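Side-chain contact in SIS domain protein (PDB 3FXA), which is probably a sugar-phosphate isomerase, built around a SIS domain of the kind that binds phosphorylated sugars: residues A[60-65]-A[166-171]. Residues are numbered along the deposited sequence; the frame is centred on the assembly and turned at random.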
loop_
_atom_site.group_PDB
_atom_site.type_symbol
_atom_site.label_atom_id
_atom_site.label_comp_id
_atom_site.label_asym_id
_atom_site.label_seq_id
_atom_site.Cartn_x
_atom_site.Cartn_y
_atom_site.Cartn_z
ATOM N N ALA A 60 4.768 -2.486 -11.348
ATOM C CA ALA A 60 5.903 -2.366 -10.414
ATOM C C ALA A 60 5.731 -3.254 -9.181
ATOM O O ALA A 60 6.663 -3.956 -8.731
ATOM C CB ALA A 60 6.116 -0.884 -9.996
ATOM N N LYS A 61 4.507 -3.253 -8.645
ATOM C CA LYS A 61 4.163 -4.080 -7.492
ATOM C C LYS A 61 4.259 -5.581 -7.834
ATOM O O LYS A 61 4.601 -6.387 -6.963
ATOM C CB LYS A 61 2.806 -3.705 -6.932
ATOM C CG LYS A 61 2.835 -2.330 -6.275
ATOM C CD LYS A 61 1.441 -1.833 -5.941
ATOM C CE LYS A 61 1.500 -0.395 -5.375
ATOM N NZ LYS A 61 0.181 0.244 -5.083
ATOM N N LYS A 62 3.993 -5.937 -9.102
ATOM C CA LYS A 62 4.067 -7.349 -9.509
ATOM C C LYS A 62 5.557 -7.761 -9.512
ATOM O O LYS A 62 5.920 -8.802 -8.943
ATOM C CB LYS A 62 3.350 -7.585 -10.848
ATOM C CG LYS A 62 2.758 -8.992 -11.001
ATOM C CD LYS A 62 3.806 -10.065 -10.982
ATOM C CE LYS A 62 3.239 -11.417 -11.114
ATOM N NZ LYS A 62 4.297 -12.437 -11.344
ATOM N N LEU A 63 6.414 -6.931 -10.102
ATOM C CA LEU A 63 7.864 -7.152 -10.051
ATOM C C LEU A 63 8.361 -7.329 -8.595
ATOM O O LEU A 63 9.073 -8.300 -8.273
ATOM C CB LEU A 63 8.648 -6.027 -10.700
ATOM C CG LEU A 63 8.832 -5.953 -12.224
ATOM C CD1 LEU A 63 7.539 -5.831 -13.008
ATOM C CD2 LEU A 63 9.791 -4.811 -12.543
ATOM N N VAL A 64 7.952 -6.405 -7.734
ATOM C CA VAL A 64 8.331 -6.413 -6.314
ATOM C C VAL A 64 7.896 -7.684 -5.608
ATOM O O VAL A 64 8.712 -8.321 -4.968
ATOM C CB VAL A 64 7.791 -5.149 -5.588
ATOM C CG1 VAL A 64 7.888 -5.293 -4.037
ATOM C CG2 VAL A 64 8.513 -3.854 -6.099
ATOM N N HIS A 65 6.646 -8.118 -5.790
ATOM C CA HIS A 65 6.238 -9.385 -5.180
ATOM C C HIS A 65 7.087 -10.594 -5.656
ATOM O O HIS A 65 7.638 -11.356 -4.838
ATOM C CB HIS A 65 4.758 -9.698 -5.425
ATOM C CG HIS A 65 4.344 -11.043 -4.888
ATOM N ND1 HIS A 65 4.114 -11.267 -3.546
ATOM C CD2 HIS A 65 4.226 -12.249 -5.496
ATOM C CE1 HIS A 65 3.835 -12.538 -3.359
ATOM N NE2 HIS A 65 3.894 -13.160 -4.524
ATOM N N SER A 166 7.404 -9.599 -19.329
ATOM C CA SER A 166 8.844 -9.388 -19.529
ATOM C C SER A 166 9.649 -9.732 -18.259
ATOM O O SER A 166 10.565 -10.526 -18.292
ATOM C CB SER A 166 9.150 -7.965 -19.977
ATOM O OG SER A 166 8.602 -7.659 -21.237
ATOM N N PHE A 167 9.228 -9.189 -17.122
ATOM C CA PHE A 167 9.919 -9.474 -15.858
ATOM C C PHE A 167 9.600 -10.872 -15.290
ATOM O O PHE A 167 10.454 -11.461 -14.624
ATOM C CB PHE A 167 9.779 -8.311 -14.853
ATOM C CG PHE A 167 10.642 -7.142 -15.213
ATOM C CD1 PHE A 167 10.185 -6.186 -16.096
ATOM C CD2 PHE A 167 11.959 -7.047 -14.753
ATOM C CE1 PHE A 167 11.004 -5.087 -16.477
ATOM C CE2 PHE A 167 12.786 -5.978 -15.131
ATOM C CZ PHE A 167 12.317 -4.992 -15.986
ATOM N N ASP A 168 8.428 -11.437 -15.595
ATOM C CA ASP A 168 8.128 -12.823 -15.194
ATOM C C ASP A 168 9.217 -13.733 -15.782
ATOM O O ASP A 168 9.728 -14.585 -15.093
ATOM C CB ASP A 168 6.724 -13.286 -15.670
ATOM C CG ASP A 168 5.587 -12.718 -14.833
ATOM O OD1 ASP A 168 5.820 -12.293 -13.696
ATOM O OD2 ASP A 168 4.427 -12.724 -15.317
ATOM N N ALA A 169 9.575 -13.486 -17.041
ATOM C CA ALA A 169 10.609 -14.270 -17.743
ATOM C C ALA A 169 11.968 -14.051 -17.086
ATOM O O ALA A 169 12.694 -15.007 -16.826
ATOM C CB ALA A 169 10.648 -13.939 -19.234
ATOM N N VAL A 170 12.299 -12.796 -16.802
ATOM C CA VAL A 170 13.539 -12.480 -16.093
ATOM C C VAL A 170 13.593 -13.255 -14.776
ATOM O O VAL A 170 14.602 -13.949 -14.482
ATOM C CB VAL A 170 13.687 -10.941 -15.880
ATOM C CG1 VAL A 170 14.810 -10.591 -14.880
ATOM C CG2 VAL A 170 13.871 -10.255 -17.209
ATOM N N ILE A 171 12.493 -13.208 -14.017
ATOM C CA ILE A 171 12.410 -13.847 -12.713
ATOM C C ILE A 171 12.502 -15.368 -12.742
ATOM O O ILE A 171 13.252 -15.969 -11.964
ATOM C CB ILE A 171 11.167 -13.293 -11.946
ATOM C CG1 ILE A 171 11.445 -11.843 -11.553
ATOM C CG2 ILE A 171 10.821 -14.130 -10.740
ATOM C CD1 ILE A 171 10.222 -11.112 -11.066
HETATM O O HOH W 1 2.279 -12.832 -13.726
#
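K62 NZ is held by three partners: D168 OD1 at 2.8 Å in a salt bridge, S66 OG one helical turn further on, and a water molecule through a weak bond. The ammonium meets OD1 on the syn side, 26° out of the carboxylate plane. The same water donates to D168 OD2 over 2.7 Å, so direct and water-mediated links together engage both carboxylate oxygens and should limit rotation of the group. K62 reaches this point because CG stands anti to the backbone N (chi1 -150°) and the chain bends at chi2, bringing a side chain that starts off tangentially round to meet D168 at about a right angle. E18 of the second subunit lies close to D168 OD2; the lysine may offset this like-charge proximity.

The apolar half of the contact is a CH-pi interaction. L63 CD2 sits over the centre of the F167 ring, 3.7 Å from its centroid and only 13° off the normal, while L63 CD1 lies alongside F167 CB at 3.8 Å. The ring also stacks with F141. One turn beyond F167, the CD1 methyl of I171 comes to 4.1 Å from the backbone L63 O.

The axes of the two segments run nearly parallel, 10.2 Å from each other at closest approach. L63 rests on V50 and I99 and F167 on F141 and I97, so helices 55-69 and 157-177 both lie against the parallel sheet, in the layered, Rossmann-like alpha/beta architecture of the SIS domain.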